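Local coordinates for botulinum neurotoxin type C1 (Clostridium botulinum, PDB 3R4S), which binds gangliosides on nerve cells through its heavy chain, as the receptor-binding part of a neurotoxin whose light chain cleaves SNARE proteins, at residues Asp240-Asp245 / Phe426-Glu431; Arg247-Tyr252 / Ile289-Arg294. All coordinates share one frame; numbering follows the deposited sequence.

Interaction 1 of 2, residues Asp240-Asp245 / Phe426-Glu431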
loop_
_atom_site.group_PDB
_atom_site.type_symbol
_atom_site.label_atom_id
_atom_site.label_comp_id
_atom_site.label_asym_id
_atom_site.label_seq_id
_atom_site.Cartn_x
_atom_site.Cartn_y
_atom_site.Cartn_z
ATOM N N ASP A 240 -1.041 3.002 -6.712
ATOM C CA ASP A 240 -1.310 1.670 -7.218
ATOM C C ASP A 240 -1.532 0.740 -6.032
ATOM O O ASP A 240 -1.488 1.164 -4.886
ATOM C CB ASP A 240 -0.214 1.155 -8.181
ATOM C CG ASP A 240 1.123 0.859 -7.488
ATOM O OD1 ASP A 240 1.152 0.592 -6.265
ATOM O OD2 ASP A 240 2.160 0.876 -8.198
ATOM N N TYR A 241 -1.775 -0.526 -6.322
ATOM C CA TYR A 241 -2.223 -1.475 -5.322
ATOM C C TYR A 241 -1.178 -1.707 -4.237
ATOM O O TYR A 241 -1.515 -2.117 -3.124
ATOM C CB TYR A 241 -2.557 -2.803 -6.010
ATOM C CG TYR A 241 -3.373 -3.746 -5.171
ATOM C CD1 TYR A 241 -4.742 -3.544 -4.993
ATOM C CD2 TYR A 241 -2.785 -4.847 -4.564
ATOM C CE1 TYR A 241 -5.494 -4.409 -4.235
ATOM C CE2 TYR A 241 -3.537 -5.727 -3.810
ATOM C CZ TYR A 241 -4.887 -5.501 -3.648
ATOM O OH TYR A 241 -5.629 -6.371 -2.884
ATOM N N TRP A 242 0.092 -1.468 -4.558
ATOM C CA TRP A 242 1.161 -1.675 -3.572
ATOM C C TRP A 242 1.544 -0.382 -2.854
ATOM O O TRP A 242 2.450 -0.368 -2.006
ATOM C CB TRP A 242 2.393 -2.334 -4.204
ATOM C CG TRP A 242 2.074 -3.633 -4.933
ATOM C CD1 TRP A 242 2.445 -3.976 -6.204
ATOM C CD2 TRP A 242 1.317 -4.746 -4.425
ATOM N NE1 TRP A 242 1.976 -5.232 -6.511
ATOM C CE2 TRP A 242 1.280 -5.725 -5.440
ATOM C CE3 TRP A 242 0.675 -5.010 -3.209
ATOM C CZ2 TRP A 242 0.621 -6.944 -5.280
ATOM C CZ3 TRP A 242 0.019 -6.226 -3.051
ATOM C CH2 TRP A 242 -0.000 -7.175 -4.084
ATOM N N GLY A 243 0.845 0.704 -3.179
ATOM C CA GLY A 243 1.072 1.969 -2.500
ATOM C C GLY A 243 2.083 2.885 -3.175
ATOM O O GLY A 243 2.421 3.944 -2.639
ATOM N N ASN A 244 2.589 2.478 -4.334
ATOM C CA ASN A 244 3.447 3.358 -5.120
ATOM C C ASN A 244 2.593 4.303 -5.969
ATOM O O ASN A 244 1.423 4.015 -6.229
ATOM C CB ASN A 244 4.422 2.535 -5.976
ATOM C CG ASN A 244 5.527 1.891 -5.136
ATOM O OD1 ASN A 244 6.113 2.538 -4.264
ATOM N ND2 ASN A 244 5.806 0.620 -5.390
ATOM N N ASP A 245 3.160 5.440 -6.370
ATOM C CA ASP A 245 2.426 6.422 -7.157
ATOM C C ASP A 245 1.811 5.796 -8.406
ATOM O O ASP A 245 2.502 5.158 -9.197
ATOM C CB ASP A 245 3.328 7.589 -7.583
ATOM C CG ASP A 245 3.747 8.467 -6.415
ATOM O OD1 ASP A 245 3.206 8.295 -5.298
ATOM O OD2 ASP A 245 4.633 9.328 -6.617
ATOM N N PHE A 426 -5.276 -0.860 -8.814
ATOM C CA PHE A 426 -4.474 -1.020 -10.014
ATOM C C PHE A 426 -3.179 -1.714 -9.675
ATOM O O PHE A 426 -2.308 -1.115 -9.039
ATOM C CB PHE A 426 -4.181 0.351 -10.634
ATOM C CG PHE A 426 -5.401 1.036 -11.154
ATOM C CD1 PHE A 426 -5.894 0.728 -12.416
ATOM C CD2 PHE A 426 -6.079 1.958 -10.379
ATOM C CE1 PHE A 426 -7.044 1.335 -12.905
ATOM C CE2 PHE A 426 -7.233 2.579 -10.862
ATOM C CZ PHE A 426 -7.714 2.272 -12.123
ATOM N N VAL A 427 -3.057 -2.975 -10.091
ATOM C CA VAL A 427 -1.858 -3.764 -9.815
ATOM C C VAL A 427 -0.857 -3.663 -10.959
ATOM O O VAL A 427 -1.152 -4.060 -12.081
ATOM C CB VAL A 427 -2.180 -5.241 -9.592
ATOM C CG1 VAL A 427 -0.917 -5.987 -9.211
ATOM C CG2 VAL A 427 -3.242 -5.404 -8.519
ATOM N N PRO A 428 0.345 -3.143 -10.677
ATOM C CA PRO A 428 1.346 -3.008 -11.743
ATOM C C PRO A 428 1.709 -4.360 -12.349
ATOM O O PRO A 428 1.796 -5.361 -11.635
ATOM C CB PRO A 428 2.560 -2.400 -11.022
ATOM C CG PRO A 428 2.359 -2.719 -9.588
ATOM C CD PRO A 428 0.864 -2.713 -9.369
ATOM N N VAL A 429 1.909 -4.387 -13.662
ATOM C CA VAL A 429 2.293 -5.615 -14.343
ATOM C C VAL A 429 3.801 -5.774 -14.236
ATOM O O VAL A 429 4.549 -4.869 -14.611
ATOM C CB VAL A 429 1.885 -5.582 -15.833
ATOM C CG1 VAL A 429 2.300 -6.861 -16.522
ATOM C CG2 VAL A 429 0.388 -5.363 -15.965
ATOM N N SER A 430 4.245 -6.913 -13.718
ATOM C CA SER A 430 5.679 -7.154 -13.550
ATOM C C SER A 430 6.402 -7.304 -14.893
ATOM O O SER A 430 7.416 -6.645 -15.138
ATOM C CB SER A 430 5.927 -8.383 -12.674
ATOM O OG SER A 430 5.512 -9.563 -13.334
ATOM N N GLU A 431 5.879 -8.165 -15.760
ATOM C CA GLU A 431 6.448 -8.340 -17.095
ATOM C C GLU A 431 6.227 -7.098 -17.960
ATOM O O GLU A 431 6.948 -6.107 -17.840
ATOM C CB GLU A 431 5.852 -9.571 -17.781
ATOM C CG GLU A 431 6.359 -9.794 -19.199
ATOM C CD GLU A 431 5.730 -11.009 -19.859
ATOM O OE1 GLU A 431 5.356 -11.959 -19.132
ATOM O OE2 GLU A 431 5.613 -11.013 -21.103
HETATM O O HOH W 1 2.546 -6.308 -9.062
#
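Asp-240 OD1 is gripped by two backbone N-H groups of its own turn while Asp-240 CB lies against Phe-426 O across the contact. With chi1 at 69°, the carboxylate folds back over its own chain, and OD1 accepts from Trp-242 N at 2.9 Å, an Asx turn, and from Asn-244 N at 3.1 Å, the two donors arriving from opposite faces of the carboxylate plane. Aspartate suits this place because its short arm puts an acceptor among the N-H groups of the type I turn, Asp-240 to Gly-243. The backbone bond that joins the two segments starts from the same turn: Tyr-241 N lies 2.8 Å from Phe-426 O, with an N-H...O angle of 151° and the donor well above the carbonyl plane. Apolar groups fill in beside the polar frame. Val-427 CG2 packs 3.7 Å from Tyr-241 CB, the two side chains running alongside each other, while Pro-428 CG comes within 3.6 Å of Trp-242 CD1. At the indole edge, in the ring plane, a water accepts from Trp-242 NE1 and donates to Pro-428 O, both at 2.8 Å. Trp-242 also touches Asn-145 and Arg-85 of the N-terminal receptor-binding region. The last strand of the trefoil region is thus joined to the loop that faces its neighbour, and one water links the indole N-H to the Pro-428 carbonyl.

Interaction 2 of 2, residues Arg247-Tyr252 / Ile289-Arg294. With SIA (N-acetyl-alpha-neuraminic acid), chain D.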
loop_
_atom_site.group_PDB
_atom_site.type_symbol
_atom_site.label_atom_id
_atom_site.label_comp_id
_atom_site.label_asym_id
_atom_site.label_seq_id
_atom_site.Cartn_x
_atom_site.Cartn_y
_atom_site.Cartn_z
ATOM N N ARG A 247 0.552 5.762 -12.159
ATOM C CA ARG A 247 1.146 6.394 -13.339
ATOM C C ARG A 247 0.272 6.285 -14.585
ATOM O O ARG A 247 -0.396 5.265 -14.797
ATOM C CB ARG A 247 2.492 5.734 -13.655
ATOM C CG ARG A 247 3.540 5.918 -12.567
ATOM C CD ARG A 247 4.098 7.328 -12.607
ATOM N NE ARG A 247 5.206 7.493 -11.668
ATOM C CZ ARG A 247 6.051 8.520 -11.685
ATOM N NH1 ARG A 247 5.923 9.476 -12.602
ATOM N NH2 ARG A 247 7.027 8.592 -10.790
ATOM N N TYR A 248 0.293 7.333 -15.405
ATOM C CA TYR A 248 -0.259 7.284 -16.758
ATOM C C TYR A 248 0.686 6.502 -17.661
ATOM O O TYR A 248 1.876 6.388 -17.364
ATOM C CB TYR A 248 -0.431 8.698 -17.330
ATOM C CG TYR A 248 -1.491 9.519 -16.634
ATOM C CD1 TYR A 248 -2.843 9.257 -16.835
ATOM C CD2 TYR A 248 -1.140 10.550 -15.775
ATOM C CE1 TYR A 248 -3.819 10.000 -16.205
ATOM C CE2 TYR A 248 -2.114 11.308 -15.128
ATOM C CZ TYR A 248 -3.454 11.027 -15.348
ATOM O OH TYR A 248 -4.433 11.768 -14.712
ATOM N N ASN A 249 0.153 5.964 -18.755
ATOM C CA ASN A 249 0.963 5.293 -19.769
ATOM C C ASN A 249 1.681 4.057 -19.251
ATOM O O ASN A 249 2.780 3.729 -19.699
ATOM C CB ASN A 249 1.994 6.249 -20.370
ATOM C CG ASN A 249 1.374 7.533 -20.872
ATOM O OD1 ASN A 249 0.209 7.569 -21.275
ATOM N ND2 ASN A 249 2.152 8.602 -20.843
ATOM N N LYS A 250 1.060 3.365 -18.309
ATOM C CA LYS A 250 1.686 2.196 -17.720
ATOM C C LYS A 250 0.629 1.124 -17.539
ATOM O O LYS A 250 -0.490 1.409 -17.113
ATOM C CB LYS A 250 2.350 2.569 -16.390
ATOM C CG LYS A 250 2.826 1.395 -15.542
ATOM C CD LYS A 250 3.515 1.885 -14.260
ATOM C CE LYS A 250 3.934 0.722 -13.351
ATOM N NZ LYS A 250 4.990 -0.135 -13.969
ATOM N N GLU A 251 0.982 -0.106 -17.888
ATOM C CA GLU A 251 0.061 -1.230 -17.821
ATOM C C GLU A 251 -0.311 -1.601 -16.398
ATOM O O GLU A 251 0.566 -1.783 -15.559
ATOM C CB GLU A 251 0.685 -2.461 -18.487
ATOM C CG GLU A 251 0.839 -2.355 -19.991
ATOM C CD GLU A 251 1.251 -3.684 -20.613
ATOM O OE1 GLU A 251 2.154 -4.363 -20.068
ATOM O OE2 GLU A 251 0.660 -4.049 -21.646
ATOM N N TYR A 252 -1.611 -1.742 -16.138
ATOM C CA TYR A 252 -2.073 -2.251 -14.844
ATOM C C TYR A 252 -3.092 -3.362 -15.006
ATOM O O TYR A 252 -3.817 -3.417 -16.008
ATOM C CB TYR A 252 -2.712 -1.141 -14.004
ATOM C CG TYR A 252 -1.750 -0.072 -13.522
ATOM C CD1 TYR A 252 -0.894 -0.302 -12.439
ATOM C CD2 TYR A 252 -1.707 1.167 -14.139
ATOM C CE1 TYR A 252 -0.009 0.692 -11.987
ATOM C CE2 TYR A 252 -0.827 2.160 -13.703
ATOM C CZ TYR A 252 0.010 1.921 -12.625
ATOM O OH TYR A 252 0.876 2.916 -12.211
ATOM N N ILE A 289 -4.328 0.670 -19.631
ATOM C CA ILE A 289 -3.367 1.748 -19.529
ATOM C C ILE A 289 -4.184 3.013 -19.335
ATOM O O ILE A 289 -5.177 3.219 -20.032
ATOM C CB ILE A 289 -2.517 1.872 -20.814
ATOM C CG1 ILE A 289 -1.659 0.617 -21.002
ATOM C CG2 ILE A 289 -1.657 3.131 -20.761
ATOM C CD1 ILE A 289 -0.818 0.625 -22.273
ATOM N N ILE A 290 -3.776 3.845 -18.383
ATOM C CA ILE A 290 -4.491 5.079 -18.077
ATOM C C ILE A 290 -3.924 6.225 -18.900
ATOM O O ILE A 290 -2.710 6.409 -18.948
ATOM C CB ILE A 290 -4.361 5.429 -16.575
ATOM C CG1 ILE A 290 -4.677 4.202 -15.706
ATOM C CG2 ILE A 290 -5.264 6.601 -16.210
ATOM C CD1 ILE A 290 -4.374 4.388 -14.242
ATOM N N LYS A 291 -4.794 6.998 -19.543
ATOM C CA LYS A 291 -4.334 8.116 -20.373
ATOM C C LYS A 291 -4.860 9.438 -19.837
ATOM O O LYS A 291 -6.049 9.574 -19.544
ATOM C CB LYS A 291 -4.787 7.952 -21.831
ATOM C CG LYS A 291 -4.482 6.591 -22.423
ATOM C CD LYS A 291 -2.986 6.344 -22.558
ATOM C CE LYS A 291 -2.341 7.305 -23.558
ATOM N NZ LYS A 291 -0.867 7.033 -23.717
ATOM N N ARG A 292 -3.981 10.425 -19.743
ATOM C CA ARG A 292 -4.355 11.715 -19.182
ATOM C C ARG A 292 -5.049 12.635 -20.188
ATOM O O ARG A 292 -4.634 12.755 -21.336
ATOM C CB ARG A 292 -3.127 12.417 -18.607
ATOM C CG ARG A 292 -3.450 13.705 -17.828
ATOM C CD ARG A 292 -2.171 14.356 -17.271
ATOM N NE ARG A 292 -1.278 14.754 -18.353
ATOM C CZ ARG A 292 0.040 14.572 -18.362
ATOM N NH1 ARG A 292 0.655 13.988 -17.336
ATOM N NH2 ARG A 292 0.749 14.974 -19.408
ATOM N N ILE A 293 -6.116 13.283 -19.740
ATOM C CA ILE A 293 -6.763 14.335 -20.511
ATOM C C ILE A 293 -6.433 15.673 -19.863
ATOM O O ILE A 293 -6.013 16.610 -20.535
ATOM C CB ILE A 293 -8.286 14.149 -20.553
ATOM C CG1 ILE A 293 -8.653 12.963 -21.457
ATOM C CG2 ILE A 293 -8.968 15.421 -21.043
ATOM C CD1 ILE A 293 -10.124 12.605 -21.396
ATOM N N ARG A 294 -6.608 15.745 -18.543
ATOM C CA ARG A 294 -6.260 16.945 -17.778
ATOM C C ARG A 294 -5.589 16.578 -16.452
ATOM O O ARG A 294 -6.114 15.769 -15.675
ATOM C CB ARG A 294 -7.503 17.797 -17.510
ATOM C CG ARG A 294 -7.187 19.167 -16.915
ATOM C CD ARG A 294 -8.424 19.806 -16.306
ATOM N NE ARG A 294 -8.754 19.197 -15.020
ATOM C CZ ARG A 294 -9.898 19.392 -14.366
ATOM N NH1 ARG A 294 -10.841 20.173 -14.885
ATOM N NH2 ARG A 294 -10.103 18.798 -13.194
HETATM C C1 SIA D . -3.893 6.516 -27.082
HETATM C C2 SIA D . -3.759 7.759 -27.934
HETATM C C3 SIA D . -2.860 7.516 -29.148
HETATM C C4 SIA D . -3.536 6.740 -30.265
HETATM C C5 SIA D . -4.906 7.323 -30.559
HETATM C C6 SIA D . -5.716 7.349 -29.268
HETATM C C7 SIA D . -7.143 7.856 -29.455
HETATM C C8 SIA D . -7.875 7.877 -28.115
HETATM C C9 SIA D . -9.369 8.115 -28.314
HETATM C C10 SIA D . -6.006 6.694 -32.620
HETATM C C11 SIA D . -6.659 5.603 -33.427
HETATM N N5 SIA D . -5.548 6.342 -31.416
HETATM O O1A SIA D . -4.896 6.426 -26.326
HETATM O O1B SIA D . -3.006 5.630 -27.142
HETATM O O2 SIA D . -3.179 8.780 -27.114
HETATM O O4 SIA D . -2.737 6.815 -31.449
HETATM O O6 SIA D . -5.065 8.193 -28.316
HETATM O O7 SIA D . -7.108 9.190 -29.980
HETATM O O8 SIA D . -7.662 6.638 -27.411
HETATM O O9 SIA D . -9.930 6.909 -28.839
HETATM O O10 SIA D . -5.902 7.839 -33.037
HETATM O O HOH W 2 -1.356 3.852 -16.785
HETATM O O HOH W 3 -1.260 9.921 -20.746
#
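Tyr-248 lays one face of its ring on Arg-292, whose CB stands 3.4 Å from the ring centroid and only 10° off the normal, a CH-pi contact. The two side chains cross at about a right angle, with ring and guanidinium planes 76° apart. Arg-292 turns its CG away from the backbone N, which lays CG against Tyr-248 CZ, and CD follows close to CE2; with CB over the ring centre, it is the aliphatic stem of the arginine that covers the aromatic face. Ile-290 CG2 packs 3.6 Å from Tyr-248 CD1, and the phenol oxygen of Tyr-248 is hydrogen-bonded to Asp-306. Asn-249 supplies the polar half. Its N meets Ile-290 O at 2.9 Å in a nearly straight bond, and its OD1 receives Lys-291 NZ at 2.7 Å from above the amide plane. Two successive bends in the lysine chain curl it back to reach that oxygen. A water donates to Asn-249 OD1 and accepts from Arg-292 N; another bridges Arg-247 O and Lys-250 N to Ile-290 N, between the loop and strand 289-292. Lys-291 lines the pocket of N-acetyl-alpha-neuraminic acid, its CE 3.9 Å from the sugar's carboxylate O1A, while Tyr-309 and Asn-320 hydrogen-bond the sugar. Asn-249 probably helps to hold the lysine, whose positive charge would favour the acidic sugar at longer range.

Overall arrangement
From the N terminus, the chain leaves helix 222-231 and forms the turn at 240-245, which waits for its partner until the very end of the modelled chain, so interaction 1 closes a loop of 180 residues. Within that loop, interaction 2 closes a much shorter one: the chain passes 247-252, runs through two strands and returns at 289-294. The contacts therefore nest and do not cross. Interaction 1 ties the loop before strand 251-256 to the last strand, 424-428; interaction 2 ties the start of strand 251-256 to strand 288-292. Their centres are about 12 Å apart, and they meet where Tyr-252 packs on Pro-428, extending from the border with the N-terminal receptor-binding region toward a sialic acid pocket.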